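PDB 1QHB: haloperoxidase from Corallina officinalis, which catalyses the halogenation of organic substrates, using bromide and hydrogen peroxide, with a bound vanadate ion as cofactor. Local coordinates for residues F240-S245 with D517-S522; G269-A272 with T277-Q280; A327-V330 with Y336-Y339. All blocks are in the same frame, centred on the assembly; numbering follows the deposited sequence.

In the fold
The three contacts come nested and in series along the chain. Contact 1 closes a loop of 271 residues, within which contact 2, a beta hairpin, is completed before contact 3 opens. The centres of contacts 1 and 2 lie about 11 Å apart, and the segments meet directly through Gln-280 and Ser-245; contact 3 is centred about 16 Å from contact 1, which it touches through Ile-241 on Trp-329, and about 14 Å from contact 2. Helix 337-349 is common ground: it begins in contact 3 and is packed against by Ile-271 and Ile-278 of contact 2 and by Phe-240 of contact 1. Contacts 2 and 3 also touch a second subunit, and contact 3 lies close to the vanadate site.

Contact 1 of 3, residues F240-S245 with D517-S522; sequences FIIVGS and DKLVKS
Leu-519 reaches from strand 519-521 to Ile-242 and Val-243 with both arms of its fork, and it is the single residue of segment 517-522 that makes this contact. The two methyl groups divide the work. CD2 of Leu-519 meets CD1 and CB of Ile-242, at 3.9 Å and 4.0 Å. CD1 instead lies against the main chain, with Ile-242 O at 3.7 Å and Val-243 CA at 3.9 Å from Leu-519 CD1. Ile-242 holds CG1 between its backbone N and carbonyl carbon (chi1 52°), and from there an extended chi2 carries CD1 out to Leu-519. This is the closely fitted half, built around a buried isoleucine. Toward Val-243 the fit is slacker: its CG1 stands 4.2 Å from Leu-519 CD1, the two side chains meet at about a right angle, and the valine is already partly exposed. Beyond Leu-519 the strand turns to solvent, with Lys-521 exposed, and nothing more bridges the two segments. Before Leu-519, Asp-517 supplies polar ties nearby, a salt bridge with Arg-281 and a hydrogen bond with Leu-319 N, and Lys-518 forms a salt bridge with Glu-516.

Strand 519-521 pairs with strand 510-512, and that partner continues the same surface, because Ile-242 also packs on Val-512 and Val-243 on Phe-510. The small two-stranded sheet thus sits against the loop that follows helix 208-213, well away from the metal and vanadate sites. With no hydrogen bond or charge pair across it and only 122 Å² buried, the contact is made by van der Waals packing, mostly apolar, with one methyl lying against a carbonyl oxygen. Between these two segments the fit depends on shape and not on directional bonds.

Contact 2 of 3, residues G269-A272 with T277-Q280; sequences GEIA and TISQ
The amide of Gln-280 has the CD1 methyl of Ile-271 over one face, 3.9 Å from Gln-280 CD, while its NE2 is hydrogen-bonded to Val-243 O and Phe-240 O. The carboxylate of Glu-270, folded back by a bend at chi2 (-58°), hangs over the neighbouring strand: OE1 lies 3.7 Å from Thr-277 CB, and one water links OE1 to Thr-277 OG1. A second water donates to Glu-270 OE2 at 2.6 Å and accepts from Ser-279 OG. Ile-271 and Ile-278 form the hydrogen-bonded pair of this antiparallel hairpin, with Ile-271 N 2.8 Å from Ile-278 O and the return bond from Ile-278 N to Ile-271 O nearly straight (171°). Gln-280 N adds a bond to Gly-269 O. Replacing Gln-280 by an alanine would probably leave Val-243 O and Phe-240 O without their donor and uncover the Ile-271 methyl.

Ile-271 and Ile-278, on the sheet face away from Glu-270, pack on helix 337-349. Thr-277, Ile-278 and Ser-279 also pair antiparallel with a strand of a second subunit, which carries the sheet across the interface.

Contact 3 of 3, residues A327-V330 with Y336-Y339; sequences ATWV and YEAY
Trp-329 meets Ala-338 and Glu-337 with the far end of its six-membered ring. From CB, the indole leaves helix 323-332 with CG anti to the backbone N (chi1 -156°), a setting that carries the benzo end across to the start of helix 337-349. The first atoms of the side chain and the pyrrole part make no contact with segment 336-339; Ile-241 lies beside the shared bond at CE2, and the Trp-329 side chain also packs on Ile-320 and Val-282. Contact begins at CZ3, 4.0 Å from Ala-338 CB. It is closest at CH2, the outermost atom, where Ala-338 CB comes to 3.5 Å and Ala-338 CA to 3.7 Å. Glu-337 adds its CG methylene, 4.1 Å from the same CH2. Both carbons approach the ring obliquely, whereas Ala-338 N sits in the ring plane at its edge. The alanine methyl has a second aromatic neighbour: it lies 3.8 Å above the plane of the Tyr-339 ring, over its centre. It is thus held between the CH2 end of the indole, met obliquely, and the face of the tyrosine.

Tyr-336 is the N-cap of helix 337-349. The Glu-337 side chain is extended beyond CG, and its OE1 accepts a hydrogen bond from Ser-334 N; across the two segments it is the CG methylene that touches the tryptophan. A second subunit also packs here, its Ile-276 on Trp-329 and its Gly-274 on Glu-337. The Trp-329 side chain lies about 6 Å from that of His-485, a probable vanadate ligand, which places this junction close to the vanadate site.

All three touching residues are buried, and no hydrogen bond joins the segments. With carbon meeting carbon at the ring's end, the contact depends on shape and burial, while the glutamate's carboxylate is engaged by Ser-334 N.

Contact 1 of 3, residues F240-S245 with D517-S522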
ATOM      1  N   PHE A 240     -20.767 -43.556  27.200  1.00 13.18           N
ATOM      2  CA  PHE A 240     -19.423 -43.050  27.431  1.00 10.16           C
ATOM      3  C   PHE A 240     -19.128 -42.558  28.835  1.00 10.33           C
ATOM      4  O   PHE A 240     -17.925 -42.305  29.129  1.00 11.05           O
ATOM      5  CB  PHE A 240     -19.130 -41.917  26.406  1.00 12.11           C
ATOM      6  CG  PHE A 240     -19.127 -42.419  24.976  1.00 13.56           C
ATOM      7  CD1 PHE A 240     -18.364 -43.487  24.572  1.00 13.28           C
ATOM      8  CD2 PHE A 240     -19.909 -41.802  24.031  1.00  8.83           C
ATOM      9  CE1 PHE A 240     -18.359 -43.902  23.249  1.00 21.60           C
ATOM     10  CE2 PHE A 240     -19.939 -42.231  22.715  1.00 10.99           C
ATOM     11  CZ  PHE A 240     -19.172 -43.277  22.320  1.00 15.62           C
ATOM     12  N   ILE A 241     -20.142 -42.407  29.672  1.00  7.58           N
ATOM     13  CA  ILE A 241     -19.921 -42.012  31.061  1.00  9.90           C
ATOM     14  C   ILE A 241     -20.091 -43.177  32.027  1.00 13.25           C
ATOM     15  O   ILE A 241     -19.886 -42.978  33.235  1.00 13.27           O
ATOM     16  CB  ILE A 241     -20.791 -40.794  31.417  1.00 11.83           C
ATOM     17  CG1 ILE A 241     -20.134 -39.892  32.490  1.00  6.74           C
ATOM     18  CG2 ILE A 241     -22.236 -41.089  31.711  1.00  8.46           C
ATOM     19  CD1 ILE A 241     -20.888 -38.646  32.726  1.00  7.86           C
ATOM     20  N   ILE A 242     -20.345 -44.397  31.553  1.00  9.28           N
ATOM     21  CA  ILE A 242     -20.459 -45.558  32.401  1.00 12.48           C
ATOM     22  C   ILE A 242     -19.645 -46.745  31.917  1.00 13.40           C
ATOM     23  O   ILE A 242     -19.244 -47.538  32.776  1.00 16.64           O
ATOM     24  CB  ILE A 242     -21.887 -46.116  32.568  1.00 13.69           C
ATOM     25  CG1 ILE A 242     -22.565 -46.355  31.214  1.00 12.67           C
ATOM     26  CG2 ILE A 242     -22.700 -45.232  33.486  1.00  8.01           C
ATOM     27  CD1 ILE A 242     -23.938 -47.002  31.358  1.00 14.16           C
ATOM     28  N   VAL A 243     -19.379 -46.993  30.637  1.00 11.73           N
ATOM     29  CA  VAL A 243     -18.638 -48.189  30.299  1.00 10.59           C
ATOM     30  C   VAL A 243     -17.135 -47.905  30.258  1.00 16.34           C
ATOM     31  O   VAL A 243     -16.683 -46.759  30.082  1.00 14.73           O
ATOM     32  CB  VAL A 243     -19.004 -48.769  28.922  1.00 13.54           C
ATOM     33  CG1 VAL A 243     -20.506 -48.924  28.806  1.00 18.86           C
ATOM     34  CG2 VAL A 243     -18.495 -47.848  27.805  1.00 18.00           C
ATOM     35  N   GLY A 244     -16.426 -49.025  30.261  1.00 10.63           N
ATOM     36  CA  GLY A 244     -15.002 -49.032  30.015  1.00 11.99           C
ATOM     37  C   GLY A 244     -14.763 -49.307  28.513  1.00 14.29           C
ATOM     38  O   GLY A 244     -15.663 -49.311  27.673  1.00 10.96           O
ATOM     39  N   SER A 245     -13.470 -49.544  28.244  1.00 14.67           N
ATOM     40  CA  SER A 245     -13.011 -49.785  26.896  1.00 12.79           C
ATOM     41  C   SER A 245     -12.344 -51.135  26.898  1.00 13.36           C
ATOM     42  O   SER A 245     -12.027 -51.749  27.905  1.00 16.99           O
ATOM     43  CB  SER A 245     -11.925 -48.760  26.549  1.00  5.17           C
ATOM     44  OG  SER A 245     -10.711 -49.065  27.204  1.00 11.72           O
ATOM     45  N   ASP A 517     -23.769 -52.542  42.201  1.00 17.96           N
ATOM     46  CA  ASP A 517     -22.968 -51.535  41.527  1.00 15.02           C
ATOM     47  C   ASP A 517     -22.304 -52.138  40.310  1.00 15.27           C
ATOM     48  O   ASP A 517     -21.098 -52.416  40.316  1.00 16.44           O
ATOM     49  CB  ASP A 517     -21.945 -50.973  42.503  1.00 15.45           C
ATOM     50  CG  ASP A 517     -21.067 -49.909  41.841  1.00 18.03           C
ATOM     51  OD1 ASP A 517     -21.632 -49.252  40.928  1.00 20.37           O
ATOM     52  OD2 ASP A 517     -19.897 -49.744  42.173  1.00 19.57           O
ATOM     53  N   LYS A 518     -23.030 -52.467  39.255  1.00 14.46           N
ATOM     54  CA  LYS A 518     -22.424 -53.089  38.086  1.00 16.81           C
ATOM     55  C   LYS A 518     -23.193 -52.728  36.819  1.00 17.00           C
ATOM     56  O   LYS A 518     -24.304 -52.191  36.901  1.00 17.00           O
ATOM     57  CB  LYS A 518     -22.413 -54.603  38.261  1.00 21.49           C
ATOM     58  CG  LYS A 518     -23.757 -55.270  38.118  1.00 29.01           C
ATOM     59  CD  LYS A 518     -23.608 -56.785  38.231  1.00 45.29           C
ATOM     60  CE  LYS A 518     -24.957 -57.477  38.228  1.00 52.89           C
ATOM     61  NZ  LYS A 518     -24.856 -58.933  38.507  1.00 61.36           N
ATOM     62  N   LEU A 519     -22.591 -53.006  35.671  1.00 14.58           N
ATOM     63  CA  LEU A 519     -23.229 -52.759  34.400  1.00 17.26           C
ATOM     64  C   LEU A 519     -24.017 -53.967  33.938  1.00 20.05           C
ATOM     65  O   LEU A 519     -23.483 -55.059  34.065  1.00 21.98           O
ATOM     66  CB  LEU A 519     -22.111 -52.519  33.338  1.00 17.24           C
ATOM     67  CG  LEU A 519     -21.390 -51.187  33.431  1.00 24.73           C
ATOM     68  CD1 LEU A 519     -20.303 -51.052  32.374  1.00 27.18           C
ATOM     69  CD2 LEU A 519     -22.370 -50.019  33.308  1.00 20.27           C
ATOM     70  N   VAL A 520     -25.217 -53.821  33.384  1.00 21.92           N
ATOM     71  CA  VAL A 520     -25.965 -54.941  32.866  1.00 22.07           C
ATOM     72  C   VAL A 520     -26.440 -54.588  31.455  1.00 22.45           C
ATOM     73  O   VAL A 520     -26.598 -53.421  31.132  1.00 22.86           O
ATOM     74  CB  VAL A 520     -27.230 -55.368  33.634  1.00 23.25           C
ATOM     75  CG1 VAL A 520     -26.832 -56.009  34.955  1.00 23.52           C
ATOM     76  CG2 VAL A 520     -28.183 -54.187  33.823  1.00 16.14           C
ATOM     77  N   LYS A 521     -26.670 -55.626  30.670  1.00 24.90           N
ATOM     78  CA  LYS A 521     -27.168 -55.409  29.313  1.00 27.52           C
ATOM     79  C   LYS A 521     -28.505 -54.713  29.442  1.00 26.82           C
ATOM     80  O   LYS A 521     -29.332 -55.037  30.293  1.00 28.66           O
ATOM     81  CB  LYS A 521     -27.154 -56.719  28.545  1.00 32.96           C
ATOM     82  CG  LYS A 521     -27.767 -56.662  27.158  1.00 57.81           C
ATOM     83  CD  LYS A 521     -27.979 -58.059  26.591  1.00 70.17           C
ATOM     84  CE  LYS A 521     -28.418 -57.987  25.135  1.00 78.07           C
ATOM     85  NZ  LYS A 521     -28.521 -59.348  24.538  1.00 86.70           N
ATOM     86  N   SER A 522     -28.706 -53.660  28.658  1.00 23.33           N
ATOM     87  CA  SER A 522     -29.940 -52.891  28.707  1.00 23.16           C
ATOM     88  C   SER A 522     -31.106 -53.619  28.052  1.00 23.90           C
ATOM     89  O   SER A 522     -30.899 -54.435  27.155  1.00 19.98           O
ATOM     90  CB  SER A 522     -29.663 -51.587  27.928  1.00 22.00           C
ATOM     91  OG  SER A 522     -30.862 -50.898  27.661  1.00 20.49           O
TER

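Contact 2 of 3, residues G269-A272 with T277-Q280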
ATOM      1  N   GLY A 269     -16.260 -50.613  33.979  1.00 14.62           N
ATOM      2  CA  GLY A 269     -16.067 -49.191  34.015  1.00 11.24           C
ATOM      3  C   GLY A 269     -14.604 -48.798  34.031  1.00 12.33           C
ATOM      4  O   GLY A 269     -14.302 -47.712  34.531  1.00 14.55           O
ATOM      5  N   GLU A 270     -13.789 -49.647  33.425  1.00 11.37           N
ATOM      6  CA  GLU A 270     -12.367 -49.320  33.382  1.00 11.27           C
ATOM      7  C   GLU A 270     -11.953 -48.842  31.981  1.00 15.14           C
ATOM      8  O   GLU A 270     -12.007 -49.695  31.062  1.00 10.54           O
ATOM      9  CB  GLU A 270     -11.531 -50.524  33.737  1.00 15.22           C
ATOM     10  CG  GLU A 270     -11.695 -50.981  35.188  1.00 25.46           C
ATOM     11  CD  GLU A 270     -11.361 -49.944  36.245  1.00 35.92           C
ATOM     12  OE1 GLU A 270     -10.510 -49.059  36.002  1.00 40.10           O
ATOM     13  OE2 GLU A 270     -11.919 -49.916  37.365  1.00 47.68           O
ATOM     14  N   ILE A 271     -11.590 -47.563  31.758  1.00 11.68           N
ATOM     15  CA  ILE A 271     -11.129 -47.057  30.482  1.00 12.77           C
ATOM     16  C   ILE A 271      -9.619 -47.282  30.386  1.00 11.18           C
ATOM     17  O   ILE A 271      -8.907 -46.799  31.301  1.00 12.16           O
ATOM     18  CB  ILE A 271     -11.346 -45.527  30.247  1.00 13.09           C
ATOM     19  CG1 ILE A 271     -12.834 -45.228  30.514  1.00  9.11           C
ATOM     20  CG2 ILE A 271     -10.890 -45.027  28.894  1.00  7.85           C
ATOM     21  CD1 ILE A 271     -13.014 -43.720  30.643  1.00 10.06           C
ATOM     22  N   ALA A 272      -9.131 -47.895  29.305  1.00  9.03           N
ATOM     23  CA  ALA A 272      -7.683 -48.029  29.129  1.00 11.35           C
ATOM     24  C   ALA A 272      -7.108 -46.659  28.769  1.00 13.33           C
ATOM     25  O   ALA A 272      -7.453 -46.106  27.740  1.00 14.54           O
ATOM     26  CB  ALA A 272      -7.310 -48.979  28.004  1.00 10.97           C
ATOM     27  N   THR A 277      -5.171 -46.773  33.910  1.00  7.51           N
ATOM     28  CA  THR A 277      -6.601 -46.783  33.753  1.00  8.88           C
ATOM     29  C   THR A 277      -7.319 -45.615  34.385  1.00 10.36           C
ATOM     30  O   THR A 277      -6.873 -45.014  35.346  1.00 11.59           O
ATOM     31  CB  THR A 277      -7.309 -48.039  34.376  1.00 13.00           C
ATOM     32  OG1 THR A 277      -6.820 -48.205  35.725  1.00 11.10           O
ATOM     33  CG2 THR A 277      -7.009 -49.307  33.609  1.00 11.17           C
ATOM     34  N   ILE A 278      -8.496 -45.362  33.809  1.00 10.38           N
ATOM     35  CA  ILE A 278      -9.440 -44.418  34.372  1.00 10.29           C
ATOM     36  C   ILE A 278     -10.637 -45.252  34.869  1.00 12.22           C
ATOM     37  O   ILE A 278     -11.174 -46.052  34.104  1.00 10.92           O
ATOM     38  CB  ILE A 278      -9.965 -43.400  33.365  1.00 15.08           C
ATOM     39  CG1 ILE A 278      -8.843 -42.468  32.886  1.00 12.18           C
ATOM     40  CG2 ILE A 278     -11.115 -42.596  33.967  1.00  7.28           C
ATOM     41  CD1 ILE A 278      -9.112 -41.811  31.550  1.00 11.62           C
ATOM     42  N   SER A 279     -11.086 -44.984  36.074  1.00 10.43           N
ATOM     43  CA  SER A 279     -12.265 -45.676  36.578  1.00 12.72           C
ATOM     44  C   SER A 279     -13.464 -44.742  36.371  1.00 12.95           C
ATOM     45  O   SER A 279     -13.285 -43.594  36.763  1.00 11.32           O
ATOM     46  CB  SER A 279     -12.064 -45.931  38.100  1.00 13.75           C
ATOM     47  OG  SER A 279     -13.333 -46.306  38.618  1.00 12.59           O
ATOM     48  N   GLN A 280     -14.605 -45.185  35.881  1.00 11.35           N
ATOM     49  CA  GLN A 280     -15.774 -44.390  35.711  1.00 10.17           C
ATOM     50  C   GLN A 280     -16.569 -44.208  37.013  1.00 12.88           C
ATOM     51  O   GLN A 280     -17.576 -43.471  37.035  1.00 12.04           O
ATOM     52  CB  GLN A 280     -16.746 -45.028  34.689  1.00 12.90           C
ATOM     53  CG  GLN A 280     -16.176 -45.147  33.288  1.00 14.42           C
ATOM     54  CD  GLN A 280     -16.437 -43.899  32.450  1.00 16.33           C
ATOM     55  OE1 GLN A 280     -16.320 -42.774  32.959  1.00 13.72           O
ATOM     56  NE2 GLN A 280     -16.805 -44.140  31.177  1.00  7.58           N
TER
HETATM   57  O   HOH W   1     -14.161 -48.819  38.135  1.00 26.42           O
HETATM   58  O   HOH W   2      -9.059 -47.423  37.384  1.00 45.74           O

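Contact 3 of 3, residues A327-V330 with Y336-Y339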
ATOM      1  N   ALA A 327     -24.938 -34.858  39.403  1.00 10.95           N
ATOM      2  CA  ALA A 327     -24.572 -33.546  39.956  1.00 12.38           C
ATOM      3  C   ALA A 327     -23.177 -33.583  40.537  1.00 10.44           C
ATOM      4  O   ALA A 327     -22.294 -32.712  40.282  1.00 13.23           O
ATOM      5  CB  ALA A 327     -25.577 -33.157  41.043  1.00 11.39           C
ATOM      6  N   THR A 328     -22.830 -34.588  41.321  1.00 11.56           N
ATOM      7  CA  THR A 328     -21.477 -34.672  41.886  1.00 11.08           C
ATOM      8  C   THR A 328     -20.430 -34.750  40.767  1.00 13.49           C
ATOM      9  O   THR A 328     -19.303 -34.229  40.872  1.00 10.55           O
ATOM     10  CB  THR A 328     -21.279 -35.922  42.784  1.00 16.01           C
ATOM     11  OG1 THR A 328     -22.267 -35.823  43.827  1.00  9.10           O
ATOM     12  CG2 THR A 328     -19.888 -36.034  43.413  1.00  7.65           C
ATOM     13  N   TRP A 329     -20.698 -35.521  39.720  1.00  9.60           N
ATOM     14  CA  TRP A 329     -19.770 -35.643  38.596  1.00 10.30           C
ATOM     15  C   TRP A 329     -19.432 -34.257  38.007  1.00  9.54           C
ATOM     16  O   TRP A 329     -18.239 -33.944  37.794  1.00  9.06           O
ATOM     17  CB  TRP A 329     -20.438 -36.538  37.528  1.00  7.17           C
ATOM     18  CG  TRP A 329     -19.453 -37.216  36.613  1.00 11.91           C
ATOM     19  CD1 TRP A 329     -19.022 -38.505  36.695  1.00 10.32           C
ATOM     20  CD2 TRP A 329     -18.759 -36.640  35.496  1.00 10.45           C
ATOM     21  NE1 TRP A 329     -18.098 -38.770  35.698  1.00 10.76           N
ATOM     22  CE2 TRP A 329     -17.925 -37.638  34.955  1.00 11.89           C
ATOM     23  CE3 TRP A 329     -18.742 -35.356  34.946  1.00 13.68           C
ATOM     24  CZ2 TRP A 329     -17.102 -37.438  33.852  1.00  7.95           C
ATOM     25  CZ3 TRP A 329     -17.927 -35.125  33.845  1.00 10.00           C
ATOM     26  CH2 TRP A 329     -17.119 -36.163  33.300  1.00 12.19           C
ATOM     27  N   VAL A 330     -20.439 -33.406  37.814  1.00  7.44           N
ATOM     28  CA  VAL A 330     -20.215 -32.095  37.202  1.00  8.15           C
ATOM     29  C   VAL A 330     -19.860 -31.002  38.213  1.00 11.97           C
ATOM     30  O   VAL A 330     -19.704 -29.824  37.862  1.00 11.36           O
ATOM     31  CB  VAL A 330     -21.423 -31.643  36.323  1.00  6.90           C
ATOM     32  CG1 VAL A 330     -21.788 -32.632  35.225  1.00  4.08           C
ATOM     33  CG2 VAL A 330     -22.620 -31.391  37.223  1.00  7.52           C
ATOM     34  N   TYR A 336     -13.035 -30.341  29.927  1.00 11.86           N
ATOM     35  CA  TYR A 336     -13.200 -31.240  28.774  1.00 14.18           C
ATOM     36  C   TYR A 336     -13.166 -32.725  29.151  1.00 14.51           C
ATOM     37  O   TYR A 336     -13.048 -33.606  28.300  1.00 12.01           O
ATOM     38  CB  TYR A 336     -12.120 -30.969  27.707  1.00 12.27           C
ATOM     39  CG  TYR A 336     -10.703 -31.004  28.221  1.00 12.06           C
ATOM     40  CD1 TYR A 336     -10.135 -32.114  28.808  1.00 13.23           C
ATOM     41  CD2 TYR A 336      -9.892 -29.880  28.094  1.00 10.26           C
ATOM     42  CE1 TYR A 336      -8.831 -32.134  29.282  1.00 13.47           C
ATOM     43  CE2 TYR A 336      -8.599 -29.874  28.572  1.00  6.87           C
ATOM     44  CZ  TYR A 336      -8.057 -31.000  29.139  1.00 11.84           C
ATOM     45  OH  TYR A 336      -6.763 -30.977  29.593  1.00 11.75           O
ATOM     46  N   GLU A 337     -13.145 -33.011  30.459  1.00 14.31           N
ATOM     47  CA  GLU A 337     -13.012 -34.349  30.994  1.00 13.36           C
ATOM     48  C   GLU A 337     -13.910 -35.385  30.329  1.00  9.79           C
ATOM     49  O   GLU A 337     -13.455 -36.424  29.871  1.00  9.79           O
ATOM     50  CB  GLU A 337     -13.244 -34.330  32.541  1.00 11.77           C
ATOM     51  CG  GLU A 337     -13.086 -35.715  33.160  1.00 10.98           C
ATOM     52  CD  GLU A 337     -13.001 -35.749  34.673  1.00 12.46           C
ATOM     53  OE1 GLU A 337     -12.852 -34.659  35.272  1.00 11.97           O
ATOM     54  OE2 GLU A 337     -13.053 -36.875  35.214  1.00  9.11           O
ATOM     55  N   ALA A 338     -15.202 -35.174  30.258  1.00  8.70           N
ATOM     56  CA  ALA A 338     -16.145 -36.153  29.731  1.00  9.33           C
ATOM     57  C   ALA A 338     -15.818 -36.518  28.290  1.00 10.94           C
ATOM     58  O   ALA A 338     -16.005 -37.663  27.923  1.00 10.61           O
ATOM     59  CB  ALA A 338     -17.570 -35.602  29.852  1.00  5.22           C
ATOM     60  N   TYR A 339     -15.377 -35.553  27.488  1.00  8.34           N
ATOM     61  CA  TYR A 339     -15.167 -35.703  26.035  1.00  8.48           C
ATOM     62  C   TYR A 339     -13.822 -36.318  25.772  1.00 10.43           C
ATOM     63  O   TYR A 339     -13.613 -37.107  24.833  1.00 12.25           O
ATOM     64  CB  TYR A 339     -15.411 -34.354  25.307  1.00  8.13           C
ATOM     65  CG  TYR A 339     -16.541 -33.652  26.077  1.00  9.52           C
ATOM     66  CD1 TYR A 339     -17.833 -34.098  26.020  1.00  9.27           C
ATOM     67  CD2 TYR A 339     -16.213 -32.625  26.951  1.00  9.81           C
ATOM     68  CE1 TYR A 339     -18.827 -33.510  26.805  1.00  6.93           C
ATOM     69  CE2 TYR A 339     -17.178 -32.022  27.750  1.00  9.12           C
ATOM     70  CZ  TYR A 339     -18.478 -32.476  27.682  1.00 10.46           C
ATOM     71  OH  TYR A 339     -19.433 -31.908  28.486  1.00 12.79           O
TER